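Local coordinates for protein anti-H(O) lectin 1 (Ulex europaeus, PDB 1FX5) that binds L-fucose and recognises the O(H) blood group as a legume lectin that carries calcium and manganese ions, at residues 42-47 with 100-105; 75-80 with 223-228; 84-89 with 216-221. All coordinates share one frame; numbering follows the deposited sequence.

Contact 1: residues 42-47 with 100-105. With NAG (2-acetamido-2-deoxy-beta-D-glucopyranose), chain C; MRD ((4R)-2-methylpentane-2,4-diol), chain H.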
ATOM      1  N   PRO A  42      27.840  15.765   2.863  1.00 24.90           N
ATOM      2  CA  PRO A  42      28.818  15.083   3.736  1.00 23.31           C
ATOM      3  C   PRO A  42      29.701  14.196   2.841  1.00 22.34           C
ATOM      4  O   PRO A  42      29.289  13.874   1.728  1.00 20.69           O
ATOM      5  CB  PRO A  42      27.940  14.177   4.608  1.00 21.45           C
ATOM      6  CG  PRO A  42      26.595  14.830   4.578  1.00 23.92           C
ATOM      7  CD  PRO A  42      26.453  15.392   3.201  1.00 23.27           C
ATOM      8  N   ASP A  43      30.867  13.754   3.333  1.00 23.31           N
ATOM      9  CA  ASP A  43      31.777  12.895   2.550  1.00 22.58           C
ATOM     10  C   ASP A  43      31.057  11.624   2.082  1.00 23.90           C
ATOM     11  O   ASP A  43      31.180  11.219   0.914  1.00 24.46           O
ATOM     12  CB  ASP A  43      33.021  12.506   3.364  1.00 27.40           C
ATOM     13  CG  ASP A  43      34.023  13.653   3.513  1.00 34.85           C
ATOM     14  OD1 ASP A  43      35.052  13.472   4.205  1.00 38.82           O
ATOM     15  OD2 ASP A  43      33.793  14.742   2.944  1.00 39.81           O
ATOM     16  N   GLU A  44      30.382  10.957   3.017  1.00 23.14           N
ATOM     17  CA  GLU A  44      29.629   9.735   2.730  1.00 25.12           C
ATOM     18  C   GLU A  44      28.182  10.227   2.644  1.00 24.35           C
ATOM     19  O   GLU A  44      27.610  10.640   3.655  1.00 24.95           O
ATOM     20  CB  GLU A  44      29.821   8.704   3.857  1.00 24.14           C
ATOM     21  CG  GLU A  44      31.246   8.138   3.877  1.00 30.36           C
ATOM     22  CD  GLU A  44      31.528   7.161   5.011  1.00 29.73           C
ATOM     23  OE1 GLU A  44      31.524   5.940   4.785  1.00 35.91           O
ATOM     24  OE2 GLU A  44      31.805   7.613   6.125  1.00 34.17           O
ATOM     25  N   THR A  45      27.590  10.194   1.455  1.00 21.78           N
ATOM     26  CA  THR A  45      26.221  10.661   1.308  1.00 17.97           C
ATOM     27  C   THR A  45      25.311   9.645   0.595  1.00 19.18           C
ATOM     28  O   THR A  45      25.795   8.814  -0.188  1.00 20.05           O
ATOM     29  CB  THR A  45      26.226  12.041   0.583  1.00 17.13           C
ATOM     30  OG1 THR A  45      24.902  12.582   0.541  1.00 24.52           O
ATOM     31  CG2 THR A  45      26.768  11.916  -0.824  1.00 16.36           C
ATOM     32  N   GLY A  46      24.007   9.684   0.895  1.00 15.23           N
ATOM     33  CA  GLY A  46      23.072   8.757   0.271  1.00 16.75           C
ATOM     34  C   GLY A  46      21.593   8.988   0.596  1.00 17.68           C
ATOM     35  O   GLY A  46      21.255   9.971   1.280  1.00 18.19           O
ATOM     36  N   GLY A  47      20.709   8.110   0.097  1.00 16.68           N
ATOM     37  CA  GLY A  47      19.277   8.249   0.355  1.00 15.15           C
ATOM     38  C   GLY A  47      18.554   6.915   0.311  1.00 16.59           C
ATOM     39  O   GLY A  47      19.141   5.934  -0.132  1.00 17.63           O
ATOM     40  N   LEU A 100      17.992   5.435   8.848  1.00 24.73           N
ATOM     41  CA  LEU A 100      19.023   5.552   7.809  1.00 23.88           C
ATOM     42  C   LEU A 100      20.336   5.383   8.597  1.00 25.54           C
ATOM     43  O   LEU A 100      20.487   5.975   9.665  1.00 24.28           O
ATOM     44  CB  LEU A 100      19.012   6.960   7.221  1.00 25.60           C
ATOM     45  CG  LEU A 100      19.660   7.318   5.880  1.00 28.81           C
ATOM     46  CD1 LEU A 100      19.972   8.791   5.915  1.00 32.15           C
ATOM     47  CD2 LEU A 100      20.918   6.578   5.631  1.00 32.64           C
ATOM     48  N   ARG A 101      21.267   4.561   8.111  1.00 24.72           N
ATOM     49  CA  ARG A 101      22.534   4.368   8.814  1.00 22.90           C
ATOM     50  C   ARG A 101      23.666   4.989   8.021  1.00 22.89           C
ATOM     51  O   ARG A 101      23.445   5.986   7.327  1.00 26.21           O
ATOM     52  CB  ARG A 101      22.789   2.888   9.131  1.00 22.70           C
ATOM     53  CG  ARG A 101      21.888   2.367  10.245  1.00 19.15           C
ATOM     54  CD  ARG A 101      22.047   0.885  10.461  1.00 20.98           C
ATOM     55  NE  ARG A 101      21.120   0.377  11.469  1.00 23.12           N
ATOM     56  CZ  ARG A 101      19.990  -0.278  11.199  1.00 25.86           C
ATOM     57  NH1 ARG A 101      19.632  -0.517   9.943  1.00 27.05           N
ATOM     58  NH2 ARG A 101      19.218  -0.703  12.187  1.00 20.11           N
ATOM     59  N   ARG A 102      24.845   4.377   8.044  1.00 18.50           N
ATOM     60  CA  ARG A 102      25.984   4.929   7.316  1.00 17.03           C
ATOM     61  C   ARG A 102      25.923   4.767   5.797  1.00 18.92           C
ATOM     62  O   ARG A 102      25.576   3.695   5.287  1.00 17.23           O
ATOM     63  CB  ARG A 102      27.253   4.320   7.876  1.00 19.11           C
ATOM     64  CG  ARG A 102      28.506   4.971   7.414  1.00 20.14           C
ATOM     65  CD  ARG A 102      29.636   4.420   8.201  1.00 16.14           C
ATOM     66  NE  ARG A 102      30.902   4.849   7.647  1.00 19.72           N
ATOM     67  CZ  ARG A 102      32.078   4.543   8.172  1.00 20.80           C
ATOM     68  NH1 ARG A 102      32.162   3.814   9.285  1.00 22.20           N
ATOM     69  NH2 ARG A 102      33.170   4.886   7.520  1.00 20.48           N
ATOM     70  N   ALA A 103      26.224   5.847   5.077  1.00 18.46           N
ATOM     71  CA  ALA A 103      26.201   5.834   3.615  1.00 16.96           C
ATOM     72  C   ALA A 103      27.571   5.451   3.011  1.00 20.38           C
ATOM     73  O   ALA A 103      28.317   4.654   3.612  1.00 21.36           O
ATOM     74  CB  ALA A 103      25.706   7.164   3.095  1.00 16.32           C
ATOM     75  N   GLY A 104      27.921   5.976   1.841  1.00 18.31           N
ATOM     76  CA  GLY A 104      29.207   5.598   1.276  1.00 16.92           C
ATOM     77  C   GLY A 104      29.148   4.107   0.957  1.00 16.42           C
ATOM     78  O   GLY A 104      28.089   3.619   0.558  1.00 15.18           O
ATOM     79  N   GLY A 105      30.223   3.355   1.193  1.00 14.59           N
ATOM     80  CA  GLY A 105      30.199   1.930   0.893  1.00 14.26           C
ATOM     81  C   GLY A 105      29.314   1.042   1.760  1.00 15.80           C
ATOM     82  O   GLY A 105      29.276  -0.176   1.587  1.00 15.72           O
TER
HETATM   83  C1  NAG C   1      21.543  15.111   3.011  1.00 41.86           C
HETATM   84  C2  NAG C   1      22.585  14.511   3.971  1.00 43.63           C
HETATM   85  C3  NAG C   1      22.640  15.384   5.239  1.00 48.25           C
HETATM   86  C4  NAG C   1      22.977  16.844   4.865  1.00 47.31           C
HETATM   87  C5  NAG C   1      21.979  17.357   3.803  1.00 47.08           C
HETATM   88  C6  NAG C   1      22.371  18.720   3.239  1.00 46.97           C
HETATM   89  C7  NAG C   1      22.822  12.101   3.681  1.00 36.82           C
HETATM   90  C8  NAG C   1      22.419  10.718   4.176  1.00 35.04           C
HETATM   91  N2  NAG C   1      22.279  13.133   4.335  1.00 40.14           N
HETATM   92  O3  NAG C   1      23.633  14.850   6.146  1.00 53.52           O
HETATM   93  O4  NAG C   1      22.896  17.687   6.045  1.00 48.70           O
HETATM   94  O5  NAG C   1      21.917  16.457   2.672  1.00 44.39           O
HETATM   95  O6  NAG C   1      23.746  18.747   2.864  1.00 49.90           O
HETATM   96  O7  NAG C   1      23.552  12.233   2.700  1.00 28.64           O
HETATM   97  C1  MRD H1252      34.785   5.002   3.660  1.00 21.56           C
HETATM   98  C2  MRD H1252      33.974   4.258   2.583  1.00 22.79           C
HETATM   99  O2  MRD H1252      32.610   4.710   2.639  1.00 20.52           O
HETATM  100  CM  MRD H1252      34.002   2.748   2.867  1.00 18.03           C
HETATM  101  C3  MRD H1252      34.567   4.601   1.202  1.00 20.89           C
HETATM  102  C4  MRD H1252      33.601   4.565   0.006  1.00 20.91           C
HETATM  103  O4  MRD H1252      33.071   3.250  -0.165  1.00 23.50           O
HETATM  104  C5  MRD H1252      34.328   4.975  -1.275  1.00 16.51           C
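Glu44 and Gly104 mark the closest backbone approach, with their CA atoms 4.4 Å apart where the first residue of strand 44-59 runs past the irregular segment 100-105. No backbone hydrogen bond joins the two, so packing and charge do the work. Ala103 sets its methyl against the strand backbone, CB lying 3.5 Å from Thr45 C and also touching Gly46 N. In the legume-lectin fold this loop belongs to the sugar-binding face, and Gly105 N, as in other legume lectins, probably belongs to the monosaccharide site, where a diol molecule sits with Asp87 and Asn134. Further out, Glu44 and Arg102 form a salt bridge. Arg102, with CG anti to the backbone N (chi1 -169°) and its chain extended, brings NE to 3.1 Å from Glu44 OE1. The oxygen is approached on its syn side, though tilted 26° from the carboxylate plane, and lies close to the guanidinium plane; the two planes are almost perpendicular. The diol, probably from the crystallisation liquor, donates from O2 to the same OE1 (2.7 Å), and O2 accepts from Gly105 N at 3.1 Å. Thr45, whose CB points away from the loop, donates through OG1 to O7 of a glycan N-acetylglucosamine at 2.6 Å; Gly46 N gives that O7 a second bond of 3.2 Å.

Contact 2: residues 75-80 with 223-228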
ATOM      1  N   PHE A  75      19.616   3.654 -14.105  1.00 18.80           N
ATOM      2  CA  PHE A  75      20.769   4.155 -14.839  1.00 20.50           C
ATOM      3  C   PHE A  75      21.566   5.020 -13.857  1.00 21.95           C
ATOM      4  O   PHE A  75      21.047   5.430 -12.810  1.00 19.27           O
ATOM      5  CB  PHE A  75      20.386   4.880 -16.150  1.00 19.07           C
ATOM      6  CG  PHE A  75      19.731   6.217 -15.952  1.00 22.76           C
ATOM      7  CD1 PHE A  75      18.366   6.311 -15.702  1.00 23.33           C
ATOM      8  CD2 PHE A  75      20.475   7.386 -16.042  1.00 21.76           C
ATOM      9  CE1 PHE A  75      17.748   7.551 -15.543  1.00 22.27           C
ATOM     10  CE2 PHE A  75      19.867   8.624 -15.887  1.00 25.09           C
ATOM     11  CZ  PHE A  75      18.496   8.706 -15.636  1.00 24.40           C
ATOM     12  N   MET A  76      22.853   5.202 -14.134  1.00 22.54           N
ATOM     13  CA  MET A  76      23.717   5.999 -13.272  1.00 22.90           C
ATOM     14  C   MET A  76      24.409   7.067 -14.114  1.00 22.82           C
ATOM     15  O   MET A  76      24.703   6.839 -15.282  1.00 20.58           O
ATOM     16  CB  MET A  76      24.800   5.099 -12.648  1.00 20.48           C
ATOM     17  CG  MET A  76      24.308   3.764 -12.121  1.00 21.14           C
ATOM     18  SD  MET A  76      25.588   2.759 -11.343  1.00 20.62           S
ATOM     19  CE  MET A  76      26.429   2.000 -12.761  1.00 18.87           C
ATOM     20  N   GLU A  77      24.724   8.203 -13.501  1.00 26.75           N
ATOM     21  CA  GLU A  77      25.397   9.298 -14.202  1.00 28.04           C
ATOM     22  C   GLU A  77      26.567   9.753 -13.366  1.00 27.68           C
ATOM     23  O   GLU A  77      26.448   9.853 -12.142  1.00 25.57           O
ATOM     24  CB  GLU A  77      24.456  10.471 -14.402  1.00 30.98           C
ATOM     25  CG  GLU A  77      23.139  10.065 -14.971  1.00 41.23           C
ATOM     26  CD  GLU A  77      22.703  10.977 -16.073  1.00 46.91           C
ATOM     27  OE1 GLU A  77      23.227  10.800 -17.204  1.00 48.88           O
ATOM     28  OE2 GLU A  77      21.845  11.857 -15.798  1.00 47.16           O
ATOM     29  N   THR A  78      27.677  10.078 -14.020  1.00 29.82           N
ATOM     30  CA  THR A  78      28.861  10.529 -13.308  1.00 32.20           C
ATOM     31  C   THR A  78      29.750  11.462 -14.130  1.00 35.39           C
ATOM     32  O   THR A  78      29.822  11.347 -15.350  1.00 35.21           O
ATOM     33  CB  THR A  78      29.704   9.318 -12.837  1.00 30.92           C
ATOM     34  OG1 THR A  78      30.778   9.768 -12.000  1.00 30.94           O
ATOM     35  CG2 THR A  78      30.275   8.566 -14.016  1.00 30.25           C
ATOM     36  N   SER A  79      30.423  12.383 -13.443  1.00 38.55           N
ATOM     37  CA  SER A  79      31.327  13.342 -14.078  1.00 40.44           C
ATOM     38  C   SER A  79      32.771  12.909 -13.812  1.00 41.47           C
ATOM     39  O   SER A  79      33.713  13.504 -14.337  1.00 43.36           O
ATOM     40  CB  SER A  79      31.092  14.754 -13.546  1.00 41.28           C
ATOM     41  OG  SER A  79      29.874  15.282 -14.056  1.00 45.43           O
ATOM     42  N   ALA A  80      32.941  11.912 -12.947  1.00 40.41           N
ATOM     43  CA  ALA A  80      34.260  11.391 -12.606  1.00 39.70           C
ATOM     44  C   ALA A  80      34.542  10.233 -13.562  1.00 38.23           C
ATOM     45  O   ALA A  80      33.696   9.869 -14.379  1.00 40.02           O
ATOM     46  CB  ALA A  80      34.271  10.891 -11.159  1.00 38.33           C
ATOM     47  N   GLN A 223      31.844  10.875  -6.980  1.00 20.89           N
ATOM     48  CA  GLN A 223      30.403  10.968  -6.992  1.00 20.27           C
ATOM     49  C   GLN A 223      29.687  10.539  -8.241  1.00 20.13           C
ATOM     50  O   GLN A 223      30.141  10.781  -9.343  1.00 22.56           O
ATOM     51  CB  GLN A 223      29.952  12.387  -6.645  1.00 19.14           C
ATOM     52  CG  GLN A 223      30.396  12.869  -5.272  1.00 20.98           C
ATOM     53  CD  GLN A 223      29.781  14.220  -4.916  1.00 24.69           C
ATOM     54  OE1 GLN A 223      29.401  14.998  -5.799  1.00 22.98           O
ATOM     55  NE2 GLN A 223      29.658  14.492  -3.626  1.00 20.60           N
ATOM     56  N   ALA A 224      28.534   9.917  -8.031  1.00 20.41           N
ATOM     57  CA  ALA A 224      27.672   9.433  -9.098  1.00 19.14           C
ATOM     58  C   ALA A 224      26.247   9.399  -8.538  1.00 18.37           C
ATOM     59  O   ALA A 224      26.051   9.258  -7.320  1.00 19.45           O
ATOM     60  CB  ALA A 224      28.096   8.046  -9.544  1.00 18.15           C
ATOM     61  N   THR A 225      25.264   9.641  -9.395  1.00 17.06           N
ATOM     62  CA  THR A 225      23.874   9.620  -8.972  1.00 19.00           C
ATOM     63  C   THR A 225      23.273   8.292  -9.517  1.00 20.06           C
ATOM     64  O   THR A 225      23.693   7.802 -10.567  1.00 18.71           O
ATOM     65  CB  THR A 225      23.124  10.883  -9.460  1.00 23.60           C
ATOM     66  OG1 THR A 225      21.756  10.830  -9.010  1.00 29.22           O
ATOM     67  CG2 THR A 225      23.175  10.986 -10.980  1.00 22.50           C
ATOM     68  N   HIS A 226      22.355   7.679  -8.764  1.00 19.55           N
ATOM     69  CA  HIS A 226      21.723   6.413  -9.152  1.00 17.67           C
ATOM     70  C   HIS A 226      20.237   6.700  -9.263  1.00 18.83           C
ATOM     71  O   HIS A 226      19.620   7.111  -8.279  1.00 19.29           O
ATOM     72  CB  HIS A 226      22.036   5.350  -8.083  1.00 17.32           C
ATOM     73  CG  HIS A 226      23.505   5.166  -7.845  1.00 16.75           C
ATOM     74  ND1 HIS A 226      24.215   5.940  -6.948  1.00 17.00           N
ATOM     75  CD2 HIS A 226      24.413   4.367  -8.454  1.00 18.38           C
ATOM     76  CE1 HIS A 226      25.500   5.632  -7.023  1.00 19.89           C
ATOM     77  NE2 HIS A 226      25.649   4.679  -7.929  1.00 19.22           N
ATOM     78  N   GLU A 227      19.664   6.410 -10.435  1.00 20.48           N
ATOM     79  CA  GLU A 227      18.249   6.656 -10.719  1.00 20.94           C
ATOM     80  C   GLU A 227      17.358   5.514 -11.215  1.00 20.59           C
ATOM     81  O   GLU A 227      17.740   4.747 -12.093  1.00 18.57           O
ATOM     82  CB  GLU A 227      18.206   7.824 -11.699  1.00 23.49           C
ATOM     83  CG  GLU A 227      18.822   9.057 -11.067  1.00 33.39           C
ATOM     84  CD  GLU A 227      19.304  10.080 -12.053  1.00 37.61           C
ATOM     85  OE1 GLU A 227      18.821  11.212 -12.000  1.00 44.52           O
ATOM     86  OE2 GLU A 227      20.200   9.784 -12.858  1.00 45.93           O
ATOM     87  N   VAL A 228      16.149   5.447 -10.668  1.00 16.00           N
ATOM     88  CA  VAL A 228      15.191   4.415 -11.029  1.00 16.40           C
ATOM     89  C   VAL A 228      14.109   5.027 -11.899  1.00 17.22           C
ATOM     90  O   VAL A 228      13.550   6.078 -11.550  1.00 17.20           O
ATOM     91  CB  VAL A 228      14.559   3.766  -9.760  1.00 16.89           C
ATOM     92  CG1 VAL A 228      13.524   2.719 -10.155  1.00 11.32           C
ATOM     93  CG2 VAL A 228      15.653   3.113  -8.892  1.00 14.48           C
TER
HETATM   94  O   HOH W   1      29.897  13.338 -11.027  1.00 43.80           O
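Glu227 lays its CB over one face of the Phe75 ring, a CH-pi contact 4.2 Å from the ring centroid and displaced toward the rim, while Glu77 CD lies in the ring plane at its edge. Farther along the side chain, Glu227 OE2 comes to 3.3 Å from Phe75 CE2, its carboxylate inclined 41° to the ring. This buried oxygen has no polar partner in the model and lies 4.0 Å from Glu77 OE2, a setting that would probably raise the pKa of one of the two acids. Met76 and His226 meet on the other face of the sheet, Met76 SD standing at the edge of the imidazole, 3.5 Å from His226 CD2. Between the two faces runs regular antiparallel pairing. Phe75 exchanges two backbone bonds with Glu227, and Glu77 two with Thr225; Met76 faces His226 as a non-hydrogen-bonded pair. Farther along, Thr78 OG1, anti to its own backbone N (chi1 -173°), donates to Gln223 O at 2.9 Å and accepts from Ala80 N in an ST turn; a water links Ser79 N to the same Gln223 O. With no alpha helix in the fold, strands and loops surround the pair: His226 and Val228 bond through their backbones to Leu34 and Leu32 on one side, and Met76 to Gly163 on the other.

Contact 3: residues 84-89 with 216-221. Unlike the reference sequence in segment 216-221: Ser217 (reference Gly).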
ATOM      1  N   ALA A  84      36.386   4.505 -11.353  1.00 29.93           N
ATOM      2  CA  ALA A  84      36.550   4.950  -9.970  1.00 26.69           C
ATOM      3  C   ALA A  84      35.285   5.403  -9.209  1.00 23.77           C
ATOM      4  O   ALA A  84      35.325   5.515  -7.979  1.00 23.99           O
ATOM      5  CB  ALA A  84      37.610   6.070  -9.933  1.00 23.37           C
ATOM      6  N   ALA A  85      34.192   5.672  -9.921  1.00 20.44           N
ATOM      7  CA  ALA A  85      32.933   6.125  -9.302  1.00 19.50           C
ATOM      8  C   ALA A  85      32.323   5.098  -8.349  1.00 21.64           C
ATOM      9  O   ALA A  85      32.355   3.894  -8.621  1.00 21.32           O
ATOM     10  CB  ALA A  85      31.948   6.507 -10.364  1.00 19.42           C
ATOM     11  N   THR A  86      31.719   5.594  -7.266  1.00 20.71           N
ATOM     12  CA  THR A  86      31.095   4.762  -6.226  1.00 16.51           C
ATOM     13  C   THR A  86      29.655   5.273  -5.969  1.00 17.66           C
ATOM     14  O   THR A  86      29.272   6.264  -6.579  1.00 18.04           O
ATOM     15  CB  THR A  86      31.941   4.886  -4.903  1.00 17.41           C
ATOM     16  OG1 THR A  86      31.686   6.154  -4.282  1.00 17.17           O
ATOM     17  CG2 THR A  86      33.458   4.793  -5.174  1.00 11.47           C
ATOM     18  N   ASP A  87      28.807   4.588  -5.180  1.00 17.20           N
ATOM     19  CA  ASP A  87      29.071   3.311  -4.488  1.00 16.17           C
ATOM     20  C   ASP A  87      28.116   2.213  -4.959  1.00 17.74           C
ATOM     21  O   ASP A  87      28.387   1.034  -4.714  1.00 15.91           O
ATOM     22  CB  ASP A  87      28.932   3.448  -2.973  1.00 14.22           C
ATOM     23  CG  ASP A  87      30.224   3.830  -2.314  1.00 17.60           C
ATOM     24  OD1 ASP A  87      30.385   5.033  -2.030  1.00 20.02           O
ATOM     25  OD2 ASP A  87      31.087   2.951  -2.115  1.00 16.00           O
ATOM     26  N   GLY A  88      26.977   2.612  -5.552  1.00 15.83           N
ATOM     27  CA  GLY A  88      26.000   1.651  -6.045  1.00 13.00           C
ATOM     28  C   GLY A  88      24.589   1.824  -5.508  1.00 16.87           C
ATOM     29  O   GLY A  88      24.268   2.846  -4.890  1.00 15.79           O
ATOM     30  N   LEU A  89      23.707   0.878  -5.822  1.00 15.73           N
ATOM     31  CA  LEU A  89      22.337   0.958  -5.346  1.00 19.05           C
ATOM     32  C   LEU A  89      21.941  -0.393  -4.743  1.00 19.19           C
ATOM     33  O   LEU A  89      22.605  -1.413  -4.977  1.00 17.10           O
ATOM     34  CB  LEU A  89      21.360   1.427  -6.430  1.00 16.90           C
ATOM     35  CG  LEU A  89      21.133   0.531  -7.634  1.00 21.16           C
ATOM     36  CD1 LEU A  89      19.686   0.631  -8.081  1.00 18.40           C
ATOM     37  CD2 LEU A  89      22.072   0.936  -8.745  1.00 22.73           C
ATOM     38  N   GLY A 216      20.658   4.311  -2.296  1.00 15.17           N
ATOM     39  CA  GLY A 216      21.694   4.669  -3.243  1.00 10.94           C
ATOM     40  C   GLY A 216      22.682   5.520  -2.472  1.00 16.08           C
ATOM     41  O   GLY A 216      22.267   6.242  -1.561  1.00 14.04           O
ATOM     42  N   SER A 217      23.975   5.438  -2.799  1.00 15.06           N
ATOM     43  CA  SER A 217      24.954   6.236  -2.089  1.00 16.60           C
ATOM     44  C   SER A 217      26.225   6.434  -2.897  1.00 17.43           C
ATOM     45  O   SER A 217      26.446   5.746  -3.899  1.00 14.48           O
ATOM     46  CB  SER A 217      25.264   5.635  -0.707  1.00 18.78           C
ATOM     47  OG  SER A 217      25.880   4.383  -0.841  1.00 23.18           O
ATOM     48  N   THR A 218      27.036   7.402  -2.462  1.00 17.95           N
ATOM     49  CA  THR A 218      28.292   7.745  -3.111  1.00 18.34           C
ATOM     50  C   THR A 218      29.291   8.384  -2.118  1.00 19.61           C
ATOM     51  O   THR A 218      28.964   8.596  -0.945  1.00 17.37           O
ATOM     52  CB  THR A 218      28.018   8.666  -4.313  1.00 18.25           C
ATOM     53  OG1 THR A 218      29.176   8.722  -5.164  1.00 19.19           O
ATOM     54  CG2 THR A 218      27.625  10.063  -3.837  1.00 19.11           C
ATOM     55  N   TYR A 219      30.491   8.708  -2.589  1.00 21.21           N
ATOM     56  CA  TYR A 219      31.525   9.305  -1.736  1.00 24.04           C
ATOM     57  C   TYR A 219      32.173  10.521  -2.426  1.00 24.68           C
ATOM     58  O   TYR A 219      32.151  10.567  -3.668  1.00 24.69           O
ATOM     59  CB  TYR A 219      32.560   8.210  -1.516  1.00 24.68           C
ATOM     60  CG  TYR A 219      33.617   8.541  -0.530  1.00 27.94           C
ATOM     61  CD1 TYR A 219      34.924   8.782  -0.954  1.00 26.53           C
ATOM     62  CD2 TYR A 219      33.321   8.628   0.823  1.00 25.48           C
ATOM     63  CE1 TYR A 219      35.898   9.098  -0.066  1.00 28.04           C
ATOM     64  CE2 TYR A 219      34.296   8.947   1.730  1.00 29.80           C
ATOM     65  CZ  TYR A 219      35.585   9.183   1.277  1.00 29.46           C
ATOM     66  OH  TYR A 219      36.579   9.491   2.166  1.00 33.10           O
ATOM     67  N   ILE A 220      32.760  11.479  -1.670  1.00 26.63           N
ATOM     68  CA  ILE A 220      33.398  12.677  -2.309  1.00 28.23           C
ATOM     69  C   ILE A 220      34.564  12.322  -3.190  1.00 29.40           C
ATOM     70  O   ILE A 220      35.384  11.479  -2.824  1.00 30.21           O
ATOM     71  CB  ILE A 220      34.005  13.759  -1.358  1.00 31.73           C
ATOM     72  CG1 ILE A 220      34.123  13.258   0.066  1.00 31.11           C
ATOM     73  CG2 ILE A 220      33.300  15.106  -1.537  1.00 33.68           C
ATOM     74  CD1 ILE A 220      35.264  12.341   0.259  1.00 32.45           C
ATOM     75  N   GLY A 221      34.659  13.000  -4.328  1.00 26.67           N
ATOM     76  CA  GLY A 221      35.755  12.732  -5.244  1.00 27.65           C
ATOM     77  C   GLY A 221      35.457  11.665  -6.274  1.00 29.54           C
ATOM     78  O   GLY A 221      36.198  11.519  -7.244  1.00 31.56           O
TER
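Thr86 meets Thr218 and Tyr219 before the chain enters strand 88-94. Its carbonyl O accepts from Thr218 OG1 at 2.8 Å, the hydroxyl standing well above the carbonyl plane; Thr218 OG1 in turn accepts from Ala224 N, so this buried oxygen is used twice. The Thr86 hydroxyl, lodged between its backbone N and carbonyl carbon (chi1 75°), lies alongside Tyr219 CB and donates to Asp87 OD1 at 2.8 Å, approaching from above the carboxylate plane. The peptide bond between Thr86 and Asp87 is cis. Asp87 N then bonds to Ser217 O at 2.9 Å, while OD1 lies 3.5 Å from Thr218 C. The hydroxyl OG of Ser217 is hydrogen-bonded to Gly104 O. Asp87 OD2 is hydrogen-bonded to O4 of a diol molecule, probably from the crystallisation liquor. Gly88, with a phi of 125° that strongly suits glycine, accepts a weak bond of 3.3 Å from Ser217 N. Leu89 follows as the non-hydrogen-bonded partner of Gly216, their CA atoms 4.3 Å apart, and its side chain leads away from the strand. Asp87 and Gly88 together facing Ser217 make a classic beta bulge. A cis peptide before an aspartate close to the calcium ion is a hallmark of legume lectins, where that aspartate lines the monosaccharide site, probably as Asp87 does here beside Asn134.

Overall arrangement
All three contacts are largely buried, yet their chemistry follows their place in the lectin fold. Contact 2 is regular strand pairing, with two acids crowded beside an aromatic ring. Contact 3 is irregular, its cis peptide and bulge placing Asp87 at the probable monosaccharide site, and contact 1 has a salt bridge with an exposed arginine, beside bound diol and glycan. Strand 209-219 connects them: it lies beside strand 44-59, Gly216 bonding to Gly47, and precedes strand 224-236 of contact 2. The same diol is held by Glu44 and Gly105 of contact 1 and by Asp87 of contact 3. Contacts 1 and 2 do not touch, being about 5 Å apart at their nearest atoms.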